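Local coordinates for extracellular solute-binding protein family 1 (Kribbella flavida, PDB 5IXP) that probably captures a solute outside the cell and delivers it to an ABC transporter, as family 1 extracellular solute-binding proteins do, at residues E3-F9 and A56-E62; D74-L79 and L275-T279. All coordinates share one frame; numbering follows the deposited sequence.

Contact 1: E3-F9 and A56-E62; sequences ELTIATF and ADIEAME
Strands 3-8 and 58-62 lie side by side, parallel, with Ile6 paired to Ile58 and Ala7 to Glu59, as neighbours in the mixed sheet of a periplasmic-binding-protein fold. The strand axes approach to 4.8 Å and run 12° apart. The backbone ladder bears this out: Ile58 N bonds to Thr5 O, Ala7 N to Ile58 O at 2.9 Å, and Ala60 N to Ala7 O at 3.0 Å. Before the ladder, Asp57 takes over the backbone's part. Its OD2 accepts Thr5 N at 2.8 Å in a nearly straight bond (169°) through the anti lone pair. Two waters lie between the Asp57 carboxylate and Glu3 O, and Ser281 bonds to OD1. Replacing this aspartate by alanine removes the carboxylate, and would probably leave Thr5 N and the Ser281 hydroxyl without their shared partner and the turn before Ile58 freer to shift. On one face Ile6 CG1, set opposite the backbone N (chi1 173°), carries CD1 to 3.8 Å from Ile58 CG2; on the other, Ala7 CB rests against Glu59 OE1. Farther along, the Phe9 ring brings CE2 to 3.7 Å from Ala60 CB. Helix 284-294 packs on Ile6 and Ile58, helix 38-51 on Ala7 and Glu59, and strands 28-34 and 269-276 flank the pair.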
ATOM      1  N   GLU A   3     -13.049  29.308   6.837  1.00 19.41           N
ATOM      2  CA  GLU A   3     -12.225  28.552   7.771  1.00 17.77           C
ATOM      3  C   GLU A   3     -12.364  27.072   7.457  1.00 15.63           C
ATOM      4  O   GLU A   3     -13.469  26.527   7.486  1.00 20.77           O
ATOM      5  CB  GLU A   3     -12.581  28.864   9.226  1.00 21.27           C
ATOM      6  CG  GLU A   3     -12.574  30.370   9.491  1.00 30.28           C
ATOM      7  CD  GLU A   3     -12.627  30.745  10.963  1.00 40.98           C
ATOM      8  OE1 GLU A   3     -11.897  31.696  11.319  1.00 49.71           O
ATOM      9  OE2 GLU A   3     -13.373  30.125  11.734  1.00 46.05           O
ATOM     10  N   LEU A   4     -11.241  26.437   7.132  1.00 12.92           N
ATOM     11  CA  LEU A   4     -11.205  25.026   6.784  1.00  9.91           C
ATOM     12  C   LEU A   4     -10.359  24.266   7.790  1.00  9.71           C
ATOM     13  O   LEU A   4      -9.284  24.726   8.176  1.00 15.29           O
ATOM     14  CB  LEU A   4     -10.600  24.815   5.394  1.00 11.01           C
ATOM     15  CG  LEU A   4     -11.365  25.413   4.210  1.00 13.71           C
ATOM     16  CD1 LEU A   4     -10.592  25.209   2.907  1.00 14.44           C
ATOM     17  CD2 LEU A   4     -12.756  24.796   4.137  1.00 17.44           C
ATOM     18  N   THR A   5     -10.853  23.108   8.216  0.50 10.84           N
ATOM     19  CA  THR A   5     -10.064  22.161   8.985  0.50 13.04           C
ATOM     20  C   THR A   5      -9.702  20.994   8.085  0.50 12.30           C
ATOM     21  O   THR A   5     -10.496  20.588   7.232  0.50 13.50           O
ATOM     22  CB  THR A   5     -10.822  21.640  10.209  0.50 14.76           C
ATOM     23  OG1 THR A   5     -12.162  21.297   9.831  0.50 16.74           O
ATOM     24  CG2 THR A   5     -10.847  22.676  11.317  0.50 16.30           C
ATOM     25  N   ILE A   6      -8.493  20.474   8.256  1.00 11.13           N
ATOM     26  CA  ILE A   6      -8.063  19.275   7.559  1.00  9.82           C
ATOM     27  C   ILE A   6      -7.473  18.329   8.592  1.00 10.28           C
ATOM     28  O   ILE A   6      -6.616  18.731   9.389  1.00 10.97           O
ATOM     29  CB  ILE A   6      -7.060  19.591   6.425  1.00  8.80           C
ATOM     30  CG1 ILE A   6      -6.516  18.291   5.833  1.00  8.52           C
ATOM     31  CG2 ILE A   6      -5.912  20.513   6.900  1.00  9.52           C
ATOM     32  CD1 ILE A   6      -5.758  18.500   4.502  1.00 10.71           C
ATOM     33  N   ALA A   7      -7.953  17.084   8.601  1.00  7.76           N
ATOM     34  CA  ALA A   7      -7.505  16.085   9.564  1.00  9.03           C
ATOM     35  C   ALA A   7      -6.565  15.117   8.854  1.00 11.51           C
ATOM     36  O   ALA A   7      -6.965  14.459   7.888  1.00 10.06           O
ATOM     37  CB  ALA A   7      -8.688  15.330  10.169  1.00  9.29           C
ATOM     38  N   THR A   8      -5.321  15.049   9.317  1.00 11.62           N
ATOM     39  CA  THR A   8      -4.324  14.142   8.769  1.00 10.98           C
ATOM     40  C   THR A   8      -3.786  13.254   9.881  1.00 12.87           C
ATOM     41  O   THR A   8      -4.061  13.459  11.067  1.00 13.29           O
ATOM     42  CB  THR A   8      -3.162  14.890   8.082  1.00 11.59           C
ATOM     43  OG1 THR A   8      -2.429  15.658   9.045  1.00 14.39           O
ATOM     44  CG2 THR A   8      -3.681  15.815   6.985  1.00 13.41           C
ATOM     45  N   PHE A   9      -3.008  12.256   9.478  1.00 11.25           N
ATOM     46  CA  PHE A   9      -2.420  11.295  10.399  1.00 13.14           C
ATOM     47  C   PHE A   9      -1.001  11.040   9.922  1.00 16.23           C
ATOM     48  O   PHE A   9      -0.681  11.259   8.751  1.00 15.36           O
ATOM     49  CB  PHE A   9      -3.235   9.983  10.452  1.00 12.71           C
ATOM     50  CG  PHE A   9      -3.464   9.369   9.100  1.00 13.83           C
ATOM     51  CD1 PHE A   9      -2.526   8.502   8.542  1.00 14.49           C
ATOM     52  CD2 PHE A   9      -4.607   9.676   8.367  1.00 14.85           C
ATOM     53  CE1 PHE A   9      -2.726   7.952   7.271  1.00 13.75           C
ATOM     54  CE2 PHE A   9      -4.813   9.133   7.110  1.00 17.60           C
ATOM     55  CZ  PHE A   9      -3.865   8.277   6.554  1.00 15.24           C
ATOM     56  N   ALA A  56     -13.732  17.054  10.118  1.00 10.05           N
ATOM     57  CA  ALA A  56     -12.990  18.097   9.438  1.00  9.98           C
ATOM     58  C   ALA A  56     -13.592  18.332   8.053  1.00 10.82           C
ATOM     59  O   ALA A  56     -14.326  17.497   7.514  1.00 14.00           O
ATOM     60  CB  ALA A  56     -11.512  17.718   9.327  1.00 10.72           C
ATOM     61  N   ASP A  57     -13.295  19.504   7.486  1.00 10.82           N
ATOM     62  CA  ASP A  57     -13.744  19.783   6.124  1.00  9.59           C
ATOM     63  C   ASP A  57     -13.048  18.887   5.116  1.00 12.82           C
ATOM     64  O   ASP A  57     -13.652  18.507   4.105  1.00 14.36           O
ATOM     65  CB  ASP A  57     -13.497  21.245   5.771  1.00 10.93           C
ATOM     66  CG  ASP A  57     -14.249  22.182   6.683  1.00 16.16           C
ATOM     67  OD1 ASP A  57     -15.483  22.288   6.526  1.00 15.27           O
ATOM     68  OD2 ASP A  57     -13.602  22.795   7.560  1.00 15.11           O
ATOM     69  N   ILE A  58     -11.772  18.571   5.348  1.00  9.90           N
ATOM     70  CA  ILE A  58     -11.040  17.584   4.555  1.00  9.90           C
ATOM     71  C   ILE A  58     -10.603  16.490   5.513  1.00 10.10           C
ATOM     72  O   ILE A  58      -9.927  16.773   6.509  1.00 10.95           O
ATOM     73  CB  ILE A  58      -9.821  18.202   3.841  1.00  9.61           C
ATOM     74  CG1 ILE A  58     -10.268  19.277   2.844  1.00 11.18           C
ATOM     75  CG2 ILE A  58      -8.992  17.098   3.119  1.00  9.41           C
ATOM     76  CD1 ILE A  58      -9.096  20.147   2.298  1.00 10.88           C
ATOM     77  N   GLU A  59     -10.985  15.248   5.220  1.00 10.41           N
ATOM     78  CA  GLU A  59     -10.606  14.091   6.027  1.00 10.71           C
ATOM     79  C   GLU A  59      -9.684  13.193   5.214  1.00  8.23           C
ATOM     80  O   GLU A  59     -10.082  12.690   4.153  1.00 11.25           O
ATOM     81  CB  GLU A  59     -11.838  13.298   6.490  1.00 11.01           C
ATOM     82  CG  GLU A  59     -12.688  14.004   7.563  1.00 13.45           C
ATOM     83  CD  GLU A  59     -12.129  13.846   8.977  1.00 17.07           C
ATOM     84  OE1 GLU A  59     -11.137  13.118   9.142  1.00 16.15           O
ATOM     85  OE2 GLU A  59     -12.694  14.447   9.926  1.00 20.75           O
ATOM     86  N   ALA A  60      -8.475  12.955   5.729  1.00  8.55           N
ATOM     87  CA  ALA A  60      -7.570  12.033   5.064  1.00  9.14           C
ATOM     88  C   ALA A  60      -7.996  10.595   5.329  1.00 10.55           C
ATOM     89  O   ALA A  60      -8.513  10.258   6.398  1.00 12.28           O
ATOM     90  CB  ALA A  60      -6.124  12.232   5.520  1.00  8.29           C
HETATM   91  N   MSE A  61      -7.754   9.748   4.340  1.00 10.35           N
HETATM   92  CA  MSE A  61      -8.167   8.352   4.374  1.00 12.49           C
HETATM   93  C   MSE A  61      -7.085   7.503   3.729  1.00 13.30           C
HETATM   94  O   MSE A  61      -6.681   7.778   2.589  1.00 13.83           O
HETATM   95  CB  MSE A  61      -9.491   8.187   3.625  1.00 18.37           C
HETATM   96  CG  MSE A  61     -10.409   7.157   4.168  1.00 31.57           C
HETATM   97 SE   MSE A  61     -12.174   7.541   3.559  0.69 36.96          SE
HETATM   98  CE  MSE A  61     -12.898   8.710   4.908  1.00 41.75           C
ATOM     99  N   GLU A  62      -6.613   6.478   4.436  1.00 11.97           N
ATOM    100  CA  GLU A  62      -5.685   5.536   3.825  1.00 13.18           C
ATOM    101  C   GLU A  62      -6.441   4.583   2.903  1.00 12.66           C
ATOM    102  O   GLU A  62      -7.621   4.262   3.124  1.00 15.13           O
ATOM    103  CB  GLU A  62      -4.911   4.745   4.888  1.00 17.63           C
ATOM    104  CG  GLU A  62      -3.475   4.401   4.483  1.00 26.25           C
ATOM    105  CD  GLU A  62      -3.298   2.965   3.987  1.00 33.56           C
ATOM    106  OE1 GLU A  62      -4.247   2.168   4.079  1.00 32.41           O
ATOM    107  OE2 GLU A  62      -2.197   2.628   3.518  1.00 36.16           O
TER
HETATM  108  O   HOH W   1     -14.488  24.466   9.420  1.00 41.33           O
HETATM  109  O   HOH W   2     -15.849  25.289   7.059  1.00 47.79           O

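Contact 2: D74-L79 and L275-T279; sequences DKFVDL and LTVPT
Val77 and Val277 form the apolar centre, their side chains running alongside one another in the same direction, with Val77 CG2 3.7 Å from Val277 CG1. In Val277, CG1 stands opposite the backbone N (chi1 176°), which directs that methyl to Val77, while CG2 faces Leu79 CD2 more loosely at 4.3 Å. The Phe76 ring packs beside the same chain: CE2 lies 3.6 Å from Thr276 OG1, and the ring borders Pro278 as well. The hydroxyl of Thr276 has its polar partner in Glu59 O. The last apolar approach is that of the Thr279 methyl, whose CG2 comes to within 3.6 Å of Phe76 C.

Outward from this centre the backbones take over, bridged once, at Phe76 and Pro278. Val77 N donates to Val277 O at 2.8 Å, with the donor almost in line with the C=O bond (172°). A water also joins the chains here, donating to Val77 O and accepting from Val277 N. At the polar edge Thr279 N reaches Lys75 O at 2.9 Å; the N-H points straight at the oxygen (177°) but comes from above the carbonyl plane. Between the two backbone bonds Pro278 has no N-H to offer. Asp74, next to Lys75, is held by a salt bridge to Arg105.

The loop after helix 66-70 is thereby joined to the end of strand 269-276. Helix 284-294 packs against Val77, Leu79 and Val277, and helix 38-51 brings Leu49 to Lys75 and Phe76, where Met61 of strand 58-62 also touches the Phe76 side chain.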
ATOM      1  N   ASP A  74     -22.821   8.280   0.142  1.00 23.15           N
ATOM      2  CA  ASP A  74     -23.827   9.321   0.310  1.00 26.22           C
ATOM      3  C   ASP A  74     -23.368  10.397   1.286  1.00 22.55           C
ATOM      4  O   ASP A  74     -23.829  11.540   1.212  1.00 24.12           O
ATOM      5  CB  ASP A  74     -25.148   8.719   0.808  1.00 30.08           C
ATOM      6  CG  ASP A  74     -26.005   8.155  -0.309  1.00 38.75           C
ATOM      7  OD1 ASP A  74     -25.488   7.979  -1.434  1.00 44.27           O
ATOM      8  OD2 ASP A  74     -27.201   7.873  -0.049  1.00 39.33           O
ATOM      9  N   LYS A  75     -22.476  10.055   2.208  1.00 23.11           N
ATOM     10  CA  LYS A  75     -22.028  10.980   3.236  1.00 20.67           C
ATOM     11  C   LYS A  75     -20.788  11.760   2.832  1.00 19.46           C
ATOM     12  O   LYS A  75     -20.251  12.516   3.653  1.00 20.37           O
ATOM     13  CB  LYS A  75     -21.775  10.218   4.530  1.00 20.50           C
ATOM     14  CG  LYS A  75     -23.021   9.504   4.990  1.00 24.89           C
ATOM     15  CD  LYS A  75     -22.933   9.085   6.427  1.00 27.24           C
ATOM     16  CE  LYS A  75     -24.180   8.312   6.810  1.00 32.39           C
ATOM     17  NZ  LYS A  75     -24.131   7.944   8.243  1.00 37.01           N
ATOM     18  N   PHE A  76     -20.334  11.609   1.591  1.00 18.67           N
ATOM     19  CA  PHE A  76     -19.165  12.324   1.101  1.00 18.20           C
ATOM     20  C   PHE A  76     -19.518  13.107  -0.151  1.00 17.87           C
ATOM     21  O   PHE A  76     -20.394  12.715  -0.928  1.00 18.84           O
ATOM     22  CB  PHE A  76     -18.012  11.358   0.818  1.00 18.66           C
ATOM     23  CG  PHE A  76     -17.453  10.740   2.057  1.00 18.10           C
ATOM     24  CD1 PHE A  76     -18.019   9.595   2.593  1.00 20.49           C
ATOM     25  CD2 PHE A  76     -16.379  11.324   2.711  1.00 17.63           C
ATOM     26  CE1 PHE A  76     -17.515   9.030   3.752  1.00 19.57           C
ATOM     27  CE2 PHE A  76     -15.869  10.762   3.867  1.00 16.81           C
ATOM     28  CZ  PHE A  76     -16.438   9.609   4.388  1.00 16.35           C
ATOM     29  N   VAL A  77     -18.840  14.241  -0.320  1.00 15.09           N
ATOM     30  CA  VAL A  77     -18.984  15.011  -1.544  1.00 18.84           C
ATOM     31  C   VAL A  77     -18.482  14.183  -2.717  1.00 18.59           C
ATOM     32  O   VAL A  77     -17.380  13.619  -2.678  1.00 17.99           O
ATOM     33  CB  VAL A  77     -18.221  16.337  -1.419  1.00 16.79           C
ATOM     34  CG1 VAL A  77     -18.128  17.035  -2.774  1.00 18.66           C
ATOM     35  CG2 VAL A  77     -18.896  17.231  -0.387  1.00 18.35           C
ATOM     36  N   ASP A  78     -19.310  14.069  -3.753  1.00 19.64           N
ATOM     37  CA  ASP A  78     -18.843  13.583  -5.045  1.00 20.27           C
ATOM     38  C   ASP A  78     -17.994  14.680  -5.671  1.00 22.74           C
ATOM     39  O   ASP A  78     -18.514  15.728  -6.060  1.00 22.34           O
ATOM     40  CB  ASP A  78     -20.040  13.214  -5.919  1.00 21.66           C
ATOM     41  CG  ASP A  78     -19.639  12.684  -7.290  1.00 28.38           C
ATOM     42  OD1 ASP A  78     -18.433  12.484  -7.536  1.00 26.25           O
ATOM     43  OD2 ASP A  78     -20.550  12.452  -8.123  1.00 28.33           O
ATOM     44  N   LEU A  79     -16.676  14.470  -5.727  1.00 20.60           N
ATOM     45  CA  LEU A  79     -15.796  15.520  -6.219  1.00 19.22           C
ATOM     46  C   LEU A  79     -16.020  15.816  -7.698  1.00 22.59           C
ATOM     47  O   LEU A  79     -15.555  16.851  -8.187  1.00 22.41           O
ATOM     48  CB  LEU A  79     -14.333  15.142  -5.933  1.00 15.09           C
ATOM     49  CG  LEU A  79     -14.062  14.973  -4.416  1.00 16.70           C
ATOM     50  CD1 LEU A  79     -12.711  14.294  -4.141  1.00 14.27           C
ATOM     51  CD2 LEU A  79     -14.143  16.302  -3.675  1.00 16.30           C
ATOM     52  N   LEU A 275      -7.509  12.473   0.079  1.00  9.54           N
ATOM     53  CA  LEU A 275      -8.234  13.535   0.763  1.00  9.08           C
ATOM     54  C   LEU A 275      -9.702  13.459   0.363  1.00  9.58           C
ATOM     55  O   LEU A 275     -10.022  13.364  -0.829  1.00 10.88           O
ATOM     56  CB  LEU A 275      -7.647  14.909   0.428  1.00  8.36           C
ATOM     57  CG  LEU A 275      -6.137  15.054   0.696  1.00  7.21           C
ATOM     58  CD1 LEU A 275      -5.709  16.494   0.411  1.00  8.72           C
ATOM     59  CD2 LEU A 275      -5.788  14.666   2.124  1.00  8.51           C
ATOM     60  N   THR A 276     -10.589  13.475   1.358  1.00  9.37           N
ATOM     61  CA  THR A 276     -12.028  13.397   1.129  1.00 10.06           C
ATOM     62  C   THR A 276     -12.705  14.608   1.757  1.00 10.00           C
ATOM     63  O   THR A 276     -12.143  15.272   2.631  1.00 10.86           O
ATOM     64  CB  THR A 276     -12.646  12.118   1.719  1.00 12.19           C
ATOM     65  OG1 THR A 276     -12.641  12.189   3.162  1.00 12.02           O
ATOM     66  CG2 THR A 276     -11.885  10.876   1.245  1.00 12.51           C
ATOM     67  N   VAL A 277     -13.927  14.884   1.313  1.00  9.82           N
ATOM     68  CA  VAL A 277     -14.692  16.023   1.823  1.00 10.50           C
ATOM     69  C   VAL A 277     -16.054  15.514   2.279  1.00 11.38           C
ATOM     70  O   VAL A 277     -16.925  15.243   1.443  1.00 13.14           O
ATOM     71  CB  VAL A 277     -14.839  17.132   0.768  1.00 12.26           C
ATOM     72  CG1 VAL A 277     -15.744  18.273   1.302  1.00 11.28           C
ATOM     73  CG2 VAL A 277     -13.448  17.666   0.332  1.00 12.15           C
ATOM     74  N   PRO A 278     -16.280  15.369   3.583  1.00 12.64           N
ATOM     75  CA  PRO A 278     -17.594  14.913   4.064  1.00 14.34           C
ATOM     76  C   PRO A 278     -18.691  15.903   3.707  1.00 16.25           C
ATOM     77  O   PRO A 278     -18.457  17.112   3.593  1.00 18.18           O
ATOM     78  CB  PRO A 278     -17.411  14.834   5.586  1.00 17.56           C
ATOM     79  CG  PRO A 278     -15.961  14.795   5.812  1.00 21.53           C
ATOM     80  CD  PRO A 278     -15.327  15.581   4.680  1.00 14.74           C
ATOM     81  N   THR A 279     -19.916  15.384   3.551  1.00 13.31           N
ATOM     82  CA  THR A 279     -21.040  16.295   3.354  1.00 15.13           C
ATOM     83  C   THR A 279     -21.305  17.151   4.586  1.00 16.22           C
ATOM     84  O   THR A 279     -22.023  18.151   4.486  1.00 16.55           O
ATOM     85  CB  THR A 279     -22.316  15.535   2.969  1.00 18.43           C
ATOM     86  OG1 THR A 279     -22.618  14.543   3.959  1.00 20.93           O
ATOM     87  CG2 THR A 279     -22.166  14.882   1.590  1.00 19.74           C
TER
HETATM   88  O   HOH W   3     -15.354  13.406  -0.802  1.00 17.14           O

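How the contacts relate
Contacts 1 and 2 follow one another along the chain and have centres about 11 Å apart on the same side of the chain's centre. Strand 58-62, which closes contact 1, is the antiparallel neighbour of strand 269-276, so one sheet runs from strand 2-8 through 58-62 to 269-276, whose last residues lead into contact 2. The clearest join is the probable hydrogen bond between Thr276 OG1 and Glu59 O, at 2.8 Å. Beside it, Asp57 O packs against Pro278 CD at 3.4 Å and against Val277 CG1 at 3.5 Å. Helices 38-51 and 284-294 each touch both contacts.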